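Local coordinates for putative vitamin-B12 independent methionine synthase family protein (Listeria monocytogenes, PDB 1YPX) that probably transfers a methyl group from 5-methyltetrahydropteroyltriglutamate to homocysteine without vitamin B12, with zinc as the likely cofactor, at residues K22-K27 and L36-I41; E118-L123 and H131-T136; L143-D148 and E215-L220; K171-F176 and R182-D187. All blocks are in the same frame, centred on the assembly; numbering follows the deposited sequence.

Contact 1 of 4, residues K22-K27 and L36-I41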
# COMPACT_ATOMS: atom_id res chain seq x y z
N LYS A 22 2.60 -21.76 1.18
CA LYS A 22 3.92 -22.02 0.60
C LYS A 22 3.89 -23.32 -0.20
O LYS A 22 4.26 -23.35 -1.38
CB LYS A 22 4.95 -22.14 1.72
CG LYS A 22 6.33 -21.67 1.34
CD LYS A 22 6.42 -20.16 1.43
CE LYS A 22 7.81 -19.66 1.03
NZ LYS A 22 8.89 -20.20 1.90
N ASP A 23 3.45 -24.39 0.46
CA ASP A 23 3.35 -25.73 -0.12
C ASP A 23 2.43 -25.72 -1.34
O ASP A 23 2.77 -26.26 -2.40
CB ASP A 23 2.80 -26.72 0.92
CG ASP A 23 3.84 -27.12 1.97
OD1 ASP A 23 3.45 -27.79 2.95
OD2 ASP A 23 5.04 -26.78 1.81
N ALA A 24 1.26 -25.11 -1.18
CA ALA A 24 0.28 -25.01 -2.25
C ALA A 24 0.87 -24.36 -3.50
O ALA A 24 0.88 -24.98 -4.57
CB ALA A 24 -0.93 -24.23 -1.77
N ARG A 25 1.37 -23.13 -3.38
CA ARG A 25 1.94 -22.44 -4.54
C ARG A 25 2.98 -23.28 -5.27
O ARG A 25 3.27 -23.05 -6.44
CB ARG A 25 2.56 -21.09 -4.14
CG ARG A 25 1.55 -20.07 -3.62
CD ARG A 25 2.12 -18.65 -3.56
NE ARG A 25 2.40 -18.09 -4.89
CZ ARG A 25 1.47 -17.75 -5.78
NH1 ARG A 25 1.84 -17.26 -6.96
NH2 ARG A 25 0.18 -17.89 -5.51
N GLU A 26 3.55 -24.27 -4.57
CA GLU A 26 4.55 -25.13 -5.18
C GLU A 26 3.91 -26.22 -6.03
O GLU A 26 4.31 -26.43 -7.18
CB GLU A 26 5.45 -25.74 -4.11
CG GLU A 26 6.28 -24.71 -3.33
CD GLU A 26 7.43 -25.33 -2.54
OE1 GLU A 26 7.16 -26.24 -1.72
OE2 GLU A 26 8.59 -24.89 -2.73
N LYS A 27 2.91 -26.91 -5.47
CA LYS A 27 2.21 -27.97 -6.20
C LYS A 27 1.53 -27.42 -7.45
O LYS A 27 1.39 -28.12 -8.46
CB LYS A 27 1.15 -28.64 -5.32
CG LYS A 27 1.70 -29.55 -4.22
CD LYS A 27 0.57 -30.16 -3.39
CE LYS A 27 1.12 -31.03 -2.26
NZ LYS A 27 2.05 -30.28 -1.37
N LEU A 36 -7.83 -23.44 -10.06
CA LEU A 36 -9.15 -23.48 -9.44
C LEU A 36 -9.13 -24.27 -8.13
O LEU A 36 -10.12 -24.26 -7.40
CB LEU A 36 -10.17 -24.11 -10.41
CG LEU A 36 -9.80 -25.40 -11.17
CD1 LEU A 36 -11.06 -26.22 -11.44
CD2 LEU A 36 -9.09 -25.07 -12.47
N GLU A 37 -8.01 -24.92 -7.82
CA GLU A 37 -7.88 -25.72 -6.60
C GLU A 37 -7.02 -25.00 -5.57
O GLU A 37 -7.26 -25.07 -4.36
CB GLU A 37 -7.26 -27.08 -6.93
CG GLU A 37 -7.41 -28.16 -5.86
CD GLU A 37 -6.68 -29.45 -6.21
OE1 GLU A 37 -6.74 -29.87 -7.39
OE2 GLU A 37 -6.05 -30.04 -5.31
N LEU A 38 -5.99 -24.31 -6.07
CA LEU A 38 -5.06 -23.55 -5.24
C LEU A 38 -5.80 -22.43 -4.50
O LEU A 38 -5.37 -21.98 -3.44
CB LEU A 38 -3.97 -22.93 -6.12
CG LEU A 38 -3.14 -21.79 -5.52
CD1 LEU A 38 -2.30 -22.33 -4.37
CD2 LEU A 38 -2.24 -21.17 -6.58
N ARG A 39 -6.91 -21.98 -5.07
CA ARG A 39 -7.65 -20.90 -4.45
C ARG A 39 -8.24 -21.26 -3.10
O ARG A 39 -8.25 -20.44 -2.17
CB ARG A 39 -8.75 -20.40 -5.38
CG ARG A 39 -9.42 -19.17 -4.82
CD ARG A 39 -10.23 -18.43 -5.86
NE ARG A 39 -10.77 -17.22 -5.27
CZ ARG A 39 -10.18 -16.03 -5.32
NH1 ARG A 39 -10.76 -14.98 -4.74
NH2 ARG A 39 -9.04 -15.88 -5.96
N LYS A 40 -8.73 -22.49 -2.99
CA LYS A 40 -9.32 -22.96 -1.75
C LYS A 40 -8.33 -22.82 -0.60
O LYS A 40 -8.62 -22.17 0.40
CB LYS A 40 -9.78 -24.42 -1.89
CG LYS A 40 -11.20 -24.60 -2.45
CD LYS A 40 -12.25 -24.08 -1.47
CE LYS A 40 -13.67 -24.26 -1.99
NZ LYS A 40 -14.69 -23.57 -1.14
N ILE A 41 -7.17 -23.44 -0.74
CA ILE A 41 -6.17 -23.36 0.31
C ILE A 41 -5.92 -21.89 0.67
O ILE A 41 -5.94 -21.51 1.84
CB ILE A 41 -4.85 -24.02 -0.11
CG1 ILE A 41 -5.10 -25.47 -0.51
CG2 ILE A 41 -3.86 -23.99 1.06
CD1 ILE A 41 -4.07 -26.04 -1.46

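Contact 2 of 4, residues E118-L123 and H131-T136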
# COMPACT_ATOMS: atom_id res chain seq x y z
N GLU A 118 -13.19 -9.92 -6.58
CA GLU A 118 -13.72 -11.06 -5.81
C GLU A 118 -12.78 -11.32 -4.65
O GLU A 118 -13.22 -11.76 -3.58
CB GLU A 118 -13.78 -12.34 -6.67
CG GLU A 118 -15.12 -13.12 -6.74
CD GLU A 118 -15.87 -13.31 -5.40
OE1 GLU A 118 -15.41 -14.07 -4.51
OE2 GLU A 118 -16.95 -12.70 -5.26
N ASP A 119 -11.48 -11.08 -4.85
CA ASP A 119 -10.52 -11.32 -3.75
C ASP A 119 -10.85 -10.35 -2.61
O ASP A 119 -10.63 -10.66 -1.45
CB ASP A 119 -9.05 -11.11 -4.18
CG ASP A 119 -8.64 -11.99 -5.36
OD1 ASP A 119 -9.28 -13.04 -5.62
OD2 ASP A 119 -7.64 -11.64 -6.03
N PHE A 120 -11.39 -9.17 -2.95
CA PHE A 120 -11.74 -8.23 -1.89
C PHE A 120 -13.01 -8.70 -1.19
O PHE A 120 -13.05 -8.82 0.04
CB PHE A 120 -11.96 -6.83 -2.44
CG PHE A 120 -12.36 -5.85 -1.39
CD1 PHE A 120 -11.45 -5.48 -0.40
CD2 PHE A 120 -13.67 -5.38 -1.31
CE1 PHE A 120 -11.83 -4.66 0.65
CE2 PHE A 120 -14.07 -4.57 -0.27
CZ PHE A 120 -13.15 -4.20 0.72
N ILE A 121 -14.05 -8.97 -1.99
CA ILE A 121 -15.31 -9.47 -1.49
C ILE A 121 -15.01 -10.62 -0.51
O ILE A 121 -15.62 -10.72 0.56
CB ILE A 121 -16.19 -10.00 -2.66
CG1 ILE A 121 -16.55 -8.86 -3.60
CG2 ILE A 121 -17.47 -10.62 -2.14
CD1 ILE A 121 -17.19 -9.33 -4.89
N PHE A 122 -14.08 -11.49 -0.88
CA PHE A 122 -13.73 -12.60 -0.00
C PHE A 122 -13.16 -12.11 1.31
O PHE A 122 -13.60 -12.53 2.38
CB PHE A 122 -12.68 -13.50 -0.65
CG PHE A 122 -12.25 -14.61 0.23
CD1 PHE A 122 -13.01 -15.77 0.33
CD2 PHE A 122 -11.08 -14.51 0.98
CE1 PHE A 122 -12.62 -16.81 1.15
CE2 PHE A 122 -10.68 -15.55 1.81
CZ PHE A 122 -11.45 -16.70 1.90
N LEU A 123 -12.16 -11.23 1.23
CA LEU A 123 -11.52 -10.67 2.40
C LEU A 123 -12.58 -9.99 3.25
O LEU A 123 -12.70 -10.27 4.43
CB LEU A 123 -10.48 -9.62 2.01
CG LEU A 123 -9.98 -8.84 3.24
CD1 LEU A 123 -8.82 -9.59 3.84
CD2 LEU A 123 -9.58 -7.41 2.89
N HIS A 131 -14.40 -4.57 12.05
CA HIS A 131 -13.06 -4.23 11.59
C HIS A 131 -13.16 -3.69 10.18
O HIS A 131 -14.22 -3.77 9.56
CB HIS A 131 -12.17 -5.47 11.59
CG HIS A 131 -12.18 -6.23 12.88
ND1 HIS A 131 -13.27 -6.96 13.30
CD2 HIS A 131 -11.24 -6.35 13.85
CE1 HIS A 131 -12.99 -7.51 14.47
NE2 HIS A 131 -11.77 -7.15 14.83
N VAL A 132 -12.06 -3.15 9.66
CA VAL A 132 -12.07 -2.61 8.30
C VAL A 132 -11.13 -3.38 7.37
O VAL A 132 -9.98 -3.62 7.70
CB VAL A 132 -11.69 -1.11 8.27
CG1 VAL A 132 -11.68 -0.62 6.83
CG2 VAL A 132 -12.68 -0.29 9.08
N ALA A 133 -11.64 -3.76 6.21
CA ALA A 133 -10.83 -4.49 5.24
C ALA A 133 -9.94 -3.52 4.48
O ALA A 133 -10.44 -2.55 3.91
CB ALA A 133 -11.73 -5.26 4.27
N LYS A 134 -8.64 -3.77 4.47
CA LYS A 134 -7.71 -2.91 3.75
C LYS A 134 -7.25 -3.62 2.47
O LYS A 134 -6.87 -4.79 2.50
CB LYS A 134 -6.51 -2.59 4.65
CG LYS A 134 -5.47 -1.67 4.03
CD LYS A 134 -4.39 -1.29 5.04
CE LYS A 134 -3.30 -0.42 4.41
NZ LYS A 134 -2.30 0.04 5.42
N GLN A 135 -7.31 -2.92 1.35
CA GLN A 135 -6.89 -3.48 0.07
C GLN A 135 -5.69 -2.69 -0.46
O GLN A 135 -5.70 -1.46 -0.42
CB GLN A 135 -8.06 -3.43 -0.94
CG GLN A 135 -7.72 -3.77 -2.40
CD GLN A 135 -7.25 -5.20 -2.58
OE1 GLN A 135 -8.03 -6.15 -2.49
NE2 GLN A 135 -5.97 -5.37 -2.84
N THR A 136 -4.66 -3.37 -0.94
CA THR A 136 -3.47 -2.70 -1.46
C THR A 136 -3.28 -3.03 -2.94
O THR A 136 -3.40 -4.18 -3.35
CB THR A 136 -2.16 -3.16 -0.71
OG1 THR A 136 -1.86 -4.53 -1.06
CG2 THR A 136 -2.33 -3.08 0.80

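Contact 3 of 4, residues L143-D148 and E215-L220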
# COMPACT_ATOMS: atom_id res chain seq x y z
N LEU A 143 3.11 1.65 -13.09
CA LEU A 143 2.99 1.10 -14.44
C LEU A 143 3.81 1.93 -15.40
O LEU A 143 4.46 1.39 -16.31
CB LEU A 143 1.52 1.11 -14.90
CG LEU A 143 1.26 0.56 -16.31
CD1 LEU A 143 1.86 -0.82 -16.44
CD2 LEU A 143 -0.22 0.52 -16.58
N HIS A 144 3.76 3.24 -15.21
CA HIS A 144 4.50 4.16 -16.05
C HIS A 144 5.98 3.79 -16.06
O HIS A 144 6.59 3.70 -17.13
CB HIS A 144 4.31 5.58 -15.53
CG HIS A 144 5.12 6.61 -16.26
ND1 HIS A 144 6.47 6.78 -16.06
CD2 HIS A 144 4.76 7.55 -17.17
CE1 HIS A 144 6.91 7.78 -16.80
NE2 HIS A 144 5.89 8.27 -17.48
N TYR A 145 6.54 3.58 -14.88
CA TYR A 145 7.95 3.24 -14.78
C TYR A 145 8.27 1.81 -15.18
O TYR A 145 8.77 1.56 -16.28
CB TYR A 145 8.46 3.50 -13.36
CG TYR A 145 9.92 3.12 -13.15
CD1 TYR A 145 10.90 3.49 -14.08
CD2 TYR A 145 10.32 2.40 -12.02
CE1 TYR A 145 12.25 3.15 -13.89
CE2 TYR A 145 11.67 2.06 -11.82
CZ TYR A 145 12.62 2.44 -12.76
OH TYR A 145 13.94 2.10 -12.55
N ARG A 146 8.00 0.87 -14.28
CA ARG A 146 8.28 -0.54 -14.52
C ARG A 146 7.61 -1.13 -15.75
O ARG A 146 7.79 -2.31 -16.07
CB ARG A 146 7.92 -1.36 -13.27
CG ARG A 146 8.84 -1.15 -12.08
CD ARG A 146 9.48 -2.46 -11.60
NE ARG A 146 10.40 -3.02 -12.59
CZ ARG A 146 11.57 -2.49 -12.91
NH1 ARG A 146 11.99 -1.37 -12.33
NH2 ARG A 146 12.34 -3.07 -13.83
N GLY A 147 6.84 -0.31 -16.46
CA GLY A 147 6.15 -0.78 -17.65
C GLY A 147 6.76 -0.33 -18.97
O GLY A 147 7.05 0.86 -19.16
N ASP A 148 6.94 -1.28 -19.88
CA ASP A 148 7.53 -0.98 -21.19
C ASP A 148 6.44 -0.64 -22.20
O ASP A 148 5.71 -1.51 -22.65
CB ASP A 148 8.34 -2.19 -21.67
CG ASP A 148 9.37 -2.64 -20.65
OD1 ASP A 148 10.33 -1.88 -20.40
OD2 ASP A 148 9.20 -3.74 -20.09
N GLU A 215 6.22 15.36 -11.24
CA GLU A 215 5.12 16.12 -11.81
C GLU A 215 4.17 15.15 -12.53
O GLU A 215 2.98 15.08 -12.19
CB GLU A 215 5.67 17.15 -12.80
CG GLU A 215 4.74 18.33 -13.07
CD GLU A 215 4.51 19.20 -11.84
OE1 GLU A 215 3.87 20.27 -11.98
OE2 GLU A 215 4.96 18.82 -10.74
N THR A 216 4.69 14.41 -13.50
CA THR A 216 3.87 13.46 -14.24
C THR A 216 3.13 12.57 -13.22
O THR A 216 1.92 12.34 -13.35
CB THR A 216 4.72 12.58 -15.21
OG1 THR A 216 5.62 11.76 -14.46
CG2 THR A 216 5.54 13.46 -16.14
N TYR A 217 3.85 12.11 -12.20
CA TYR A 217 3.30 11.26 -11.14
C TYR A 217 2.27 11.96 -10.25
O TYR A 217 1.17 11.45 -10.06
CB TYR A 217 4.42 10.71 -10.26
CG TYR A 217 5.33 9.72 -10.96
CD1 TYR A 217 6.40 9.13 -10.29
CD2 TYR A 217 5.11 9.36 -12.29
CE1 TYR A 217 7.22 8.20 -10.92
CE2 TYR A 217 5.92 8.43 -12.94
CZ TYR A 217 6.98 7.85 -12.24
OH TYR A 217 7.77 6.90 -12.85
N LYS A 218 2.63 13.12 -9.71
CA LYS A 218 1.70 13.86 -8.85
C LYS A 218 0.38 14.10 -9.57
O LYS A 218 -0.70 13.95 -8.99
CB LYS A 218 2.29 15.21 -8.44
CG LYS A 218 1.28 16.13 -7.75
CD LYS A 218 1.51 17.59 -8.13
CE LYS A 218 1.27 17.83 -9.63
NZ LYS A 218 1.75 19.18 -10.11
N ASN A 219 0.45 14.46 -10.85
CA ASN A 219 -0.75 14.70 -11.63
C ASN A 219 -1.44 13.39 -11.98
O ASN A 219 -2.66 13.33 -12.07
CB ASN A 219 -0.39 15.46 -12.91
CG ASN A 219 0.19 16.83 -12.63
OD1 ASN A 219 -0.49 17.72 -12.11
ND2 ASN A 219 1.46 17.02 -12.97
N LEU A 220 -0.65 12.35 -12.17
CA LEU A 220 -1.18 11.02 -12.49
C LEU A 220 -2.00 10.48 -11.32
O LEU A 220 -3.12 9.99 -11.49
CB LEU A 220 -0.04 10.06 -12.81
CG LEU A 220 -0.44 8.59 -12.99
CD1 LEU A 220 -1.51 8.46 -14.06
CD2 LEU A 220 0.79 7.78 -13.36

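Contact 4 of 4, residues K171-F176 and R182-D187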
# COMPACT_ATOMS: atom_id res chain seq x y z
N LYS A 171 -11.93 4.03 -12.62
CA LYS A 171 -12.84 2.89 -12.72
C LYS A 171 -12.44 1.78 -11.76
O LYS A 171 -13.31 1.11 -11.19
CB LYS A 171 -12.88 2.37 -14.17
CG LYS A 171 -13.25 3.44 -15.22
CD LYS A 171 -13.90 2.84 -16.48
CE LYS A 171 -12.90 2.43 -17.57
NZ LYS A 171 -12.60 3.53 -18.59
N ALA A 172 -11.14 1.56 -11.56
CA ALA A 172 -10.65 0.52 -10.65
C ALA A 172 -11.12 0.80 -9.23
O ALA A 172 -11.71 -0.06 -8.57
CB ALA A 172 -9.13 0.45 -10.68
N ILE A 173 -10.85 2.01 -8.77
CA ILE A 173 -11.24 2.42 -7.44
C ILE A 173 -12.74 2.28 -7.23
O ILE A 173 -13.20 1.78 -6.21
CB ILE A 173 -10.82 3.87 -7.18
CG1 ILE A 173 -9.30 3.97 -7.19
CG2 ILE A 173 -11.37 4.33 -5.87
CD1 ILE A 173 -8.78 5.37 -7.04
N GLN A 174 -13.50 2.75 -8.22
CA GLN A 174 -14.95 2.68 -8.14
C GLN A 174 -15.38 1.22 -7.98
O GLN A 174 -16.24 0.90 -7.15
CB GLN A 174 -15.56 3.29 -9.40
CG GLN A 174 -17.02 3.71 -9.26
CD GLN A 174 -17.24 4.68 -8.12
OE1 GLN A 174 -16.61 5.74 -8.05
NE2 GLN A 174 -18.15 4.33 -7.21
N ALA A 175 -14.76 0.33 -8.75
CA ALA A 175 -15.12 -1.09 -8.66
C ALA A 175 -14.84 -1.63 -7.26
O ALA A 175 -15.60 -2.46 -6.77
CB ALA A 175 -14.37 -1.90 -9.70
N PHE A 176 -13.76 -1.17 -6.63
CA PHE A 176 -13.39 -1.59 -5.26
C PHE A 176 -14.38 -0.99 -4.28
O PHE A 176 -14.85 -1.67 -3.35
CB PHE A 176 -11.98 -1.12 -4.88
CG PHE A 176 -10.90 -2.11 -5.21
CD1 PHE A 176 -10.83 -3.33 -4.57
CD2 PHE A 176 -9.96 -1.82 -6.18
CE1 PHE A 176 -9.84 -4.25 -4.89
CE2 PHE A 176 -8.97 -2.74 -6.51
CZ PHE A 176 -8.91 -3.95 -5.86
N ARG A 182 -13.47 0.53 1.82
CA ARG A 182 -13.44 1.88 2.39
C ARG A 182 -12.05 2.24 2.86
O ARG A 182 -11.88 3.24 3.55
CB ARG A 182 -14.42 2.00 3.56
CG ARG A 182 -15.61 2.88 3.23
CD ARG A 182 -16.20 2.43 1.92
NE ARG A 182 -17.65 2.51 1.90
CZ ARG A 182 -18.39 2.08 0.88
NH1 ARG A 182 -17.79 1.54 -0.18
NH2 ARG A 182 -19.71 2.17 0.93
N TYR A 183 -11.08 1.42 2.48
CA TYR A 183 -9.68 1.64 2.85
C TYR A 183 -8.79 0.99 1.78
O TYR A 183 -8.54 -0.23 1.80
CB TYR A 183 -9.43 1.04 4.24
CG TYR A 183 -8.12 1.41 4.90
CD1 TYR A 183 -7.81 0.95 6.18
CD2 TYR A 183 -7.15 2.13 4.22
CE1 TYR A 183 -6.56 1.19 6.76
CE2 TYR A 183 -5.90 2.37 4.79
CZ TYR A 183 -5.60 1.89 6.05
OH TYR A 183 -4.35 2.08 6.59
N LEU A 184 -8.32 1.82 0.84
CA LEU A 184 -7.45 1.40 -0.26
C LEU A 184 -6.07 2.05 -0.15
O LEU A 184 -5.94 3.24 0.13
CB LEU A 184 -8.07 1.80 -1.61
CG LEU A 184 -7.45 1.10 -2.84
CD1 LEU A 184 -7.90 -0.36 -2.83
CD2 LEU A 184 -7.90 1.77 -4.14
N GLN A 185 -5.03 1.26 -0.39
CA GLN A 185 -3.67 1.74 -0.30
C GLN A 185 -2.86 1.54 -1.59
O GLN A 185 -2.83 0.45 -2.18
CB GLN A 185 -2.97 1.05 0.87
CG GLN A 185 -1.47 1.25 0.88
CD GLN A 185 -0.88 1.13 2.26
OE1 GLN A 185 -1.29 1.84 3.18
NE2 GLN A 185 0.08 0.22 2.43
N LEU A 186 -2.19 2.61 -2.00
CA LEU A 186 -1.36 2.61 -3.20
C LEU A 186 0.10 2.38 -2.81
O LEU A 186 0.69 3.20 -2.10
CB LEU A 186 -1.50 3.94 -3.94
CG LEU A 186 -2.59 4.12 -5.02
CD1 LEU A 186 -3.77 3.19 -4.79
CD2 LEU A 186 -3.05 5.57 -5.05
N ASP A 187 0.67 1.27 -3.25
CA ASP A 187 2.06 0.97 -2.95
C ASP A 187 2.91 1.56 -4.06
O ASP A 187 2.87 1.12 -5.21
CB ASP A 187 2.27 -0.54 -2.81
CG ASP A 187 1.83 -1.05 -1.45
OD1 ASP A 187 0.96 -0.40 -0.81
OD2 ASP A 187 2.33 -2.11 -1.00

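Contact 1 of 4, residues K22-K27 and L36-I41
Ala24 sets its single methyl group against the ends of two branched side chains on the neighbouring helix, Leu38 and Ile41. Its CB lies 3.5 Å from Leu38 CD1, and Ile41 CD1 comes to 3.6 Å from the same CB. Ile41 meets the methyl with a second branch as well, since its CG2 stands 4.1 Å from Ala24 CB. Leu38 can reach across because CG is anti to the backbone N (chi1 163°), which points its branched end at the other helix and brings Leu38 CD1 to 3.9 Å from Arg25 N as well. An alanine suits this position because it adds little bulk of its own, while the two larger residues supply the apolar surface.

Arg25 adds an outer layer. Its CB leaves the helix on the far side, but the long chain bends back until NH2 is 4.2 Å from Leu38 CD2, and the guanidinium rests obliquely against that methyl. The charge at its end faces Glu42 in a long, weak ion pair.

No hydrogen bond links the segments, so the union is purely van der Waals. Their axes approach to 9.7 Å and run antiparallel, at 178°. Helix 19-30, a short turn and the long helix 35-56 thus make an antiparallel helical hairpin near the N terminus of the chain, on the periphery of the TIM-barrel-like fold.

Contact 2 of 4, residues E118-L123 and H131-T136
Leu123 and Phe120 both bear on Ala133, and this is the dense part of the contact, because two large side chains share one methyl. Leu123 CD2 lies 3.3 Å from Ala133 CB, and the same leucine methyl reaches to 3.8 Å from Lys134 O. From the turn before, the Phe120 ring brings CE1 to 3.7 Å from Ala133 CB. Both residues hold CG anti to the backbone N, for Phe120 at 178°, which extends them off the helix toward the strand. A small residue in the strand lets two large ones converge on it.

Helix 116-127 here covers the outside of strand 132-138, as helices do around a TIM-like barrel. Alternation along the strand turns Ala133 and Gln135 to the helix and Lys134 to the interior, where NZ hydrogen-bonds to His11 O, Gln185 OE1 and Tyr183 OH.

Toward Gln135 the fit is slacker. Gln135 CB lies 4.0 Å from Phe120 CD1, and the bend at its chi2 leaves Gln135 OE1 near Phe120 CB; ring and amide planes are 58° apart. Away from the strand, Ile121 is exposed to solvent, whereas Phe122 turns to Asn43, Ile46 and Lys47 of helix 35-56.

Contact 3 of 4, residues L143-D148 and E215-L220
At the end of the barrel where the strands finish, short helix 141-146, which follows strand 132-138, meets helix 213-224 through an aromatic pair, His144 and Tyr217. The rings make an offset edge-to-face contact: the edge of Tyr217 is directed at the face of His144, with centroids 5.3 Å apart and planes at 83°. Tyr217 CE2 hangs over the imidazole of His144, 3.6 Å from ND1 and 3.9 Å from CG, and ND1 lies at the edge of the tyrosine ring, in its plane. The phenol oxygen passes on beyond the imidazole, with Tyr217 OH and His144 ND1 3.5 Å apart.

The same oxygen reaches the next residue: Tyr217 OH is 3.5 Å from Tyr145 CB. Tyr217 can span the gap because it is long and flat; CG is anti to the carbonyl carbon (chi1 -68°), and the ring runs from its helix to both residues. His144, with CG anti to its own backbone N (chi1 175°), turns a face to it. Beyond this pair, the ring of Tyr145 leads away to an edge-to-face contact with Tyr193, and His144 also touches Phe161.

The base of the contact is apolar. Tyr217 and Leu220 both touch Ala141, while Leu220 and Leu143 each touch Leu165 of helix 158-178. A buried tyrosine, paired with a partly exposed histidine, thus joins the short helix in the connection after strand 132-138 to helix 213-224, which leads to strand 233-238, an edge-to-face aromatic contact between outer elements of the TIM-like barrel.

Contact 4 of 4, residues K171-F176 and R182-D187
This is a buried, wholly apolar helix-to-strand contact, in which Leu184 of strand 183-188 spreads its two methyls over Ile173 and Phe176 of helix 158-178. The two residues lie three apart, about one turn, and present neighbouring surfaces to the strand. Each methyl of Leu184 takes one of them. Leu184 CD1 sits over a face of the Phe176 ring, 4.3 Å from its centroid and 15° off the normal, a CH-pi contact; Leu184 CD2 packs at 4.0 Å from Ile173 CG1. Leu184 has CG anti to the backbone N (chi1 -164°), an extended form that brings its forked end to the helix. Leucine fits because its two branches can pack against an aromatic face and an aliphatic flank at once.

Neighbouring strand residues turn the other way, into the barrel: Tyr183 OH hydrogen-bonds to Asp10 OD2, and Gln185 OE1 to Thr235 OG1. Gln185 and Asp187 also touch His237, which with Cys239 and Cys334 may form a vacant metal site. Strand 183-188 lies between parallel strands 132-138 and 233-238; on its outer side, Ile173 extends the packing to Ile234, while Phe176 continues it to Gln135 and to Phe116 and Phe120 of helix 116-127.

Overall arrangement
From the N terminus, contact 1 closes the short turn between helix 19-30 and helix 35-56, and contact 2 then closes the brief connection from helix 116-127 into strand 132-138. The two are in series and are tied by the salt bridge between Arg39 and Asp119. Contact 3 opens just after that strand and closes the longest loop, of 66 residues; contact 4, nested inside it, closes the short connection from helix 158-178 into strand 183-188. Contacts 2 and 4 belong to adjacent parallel strands, joined through backbone bonds of Gln135 with Tyr183 and Gln185. Contact 3 lies about 8 Å, nearest atoms, from contact 4. Together they link the N-terminal hairpin, the barrel wall and its rim.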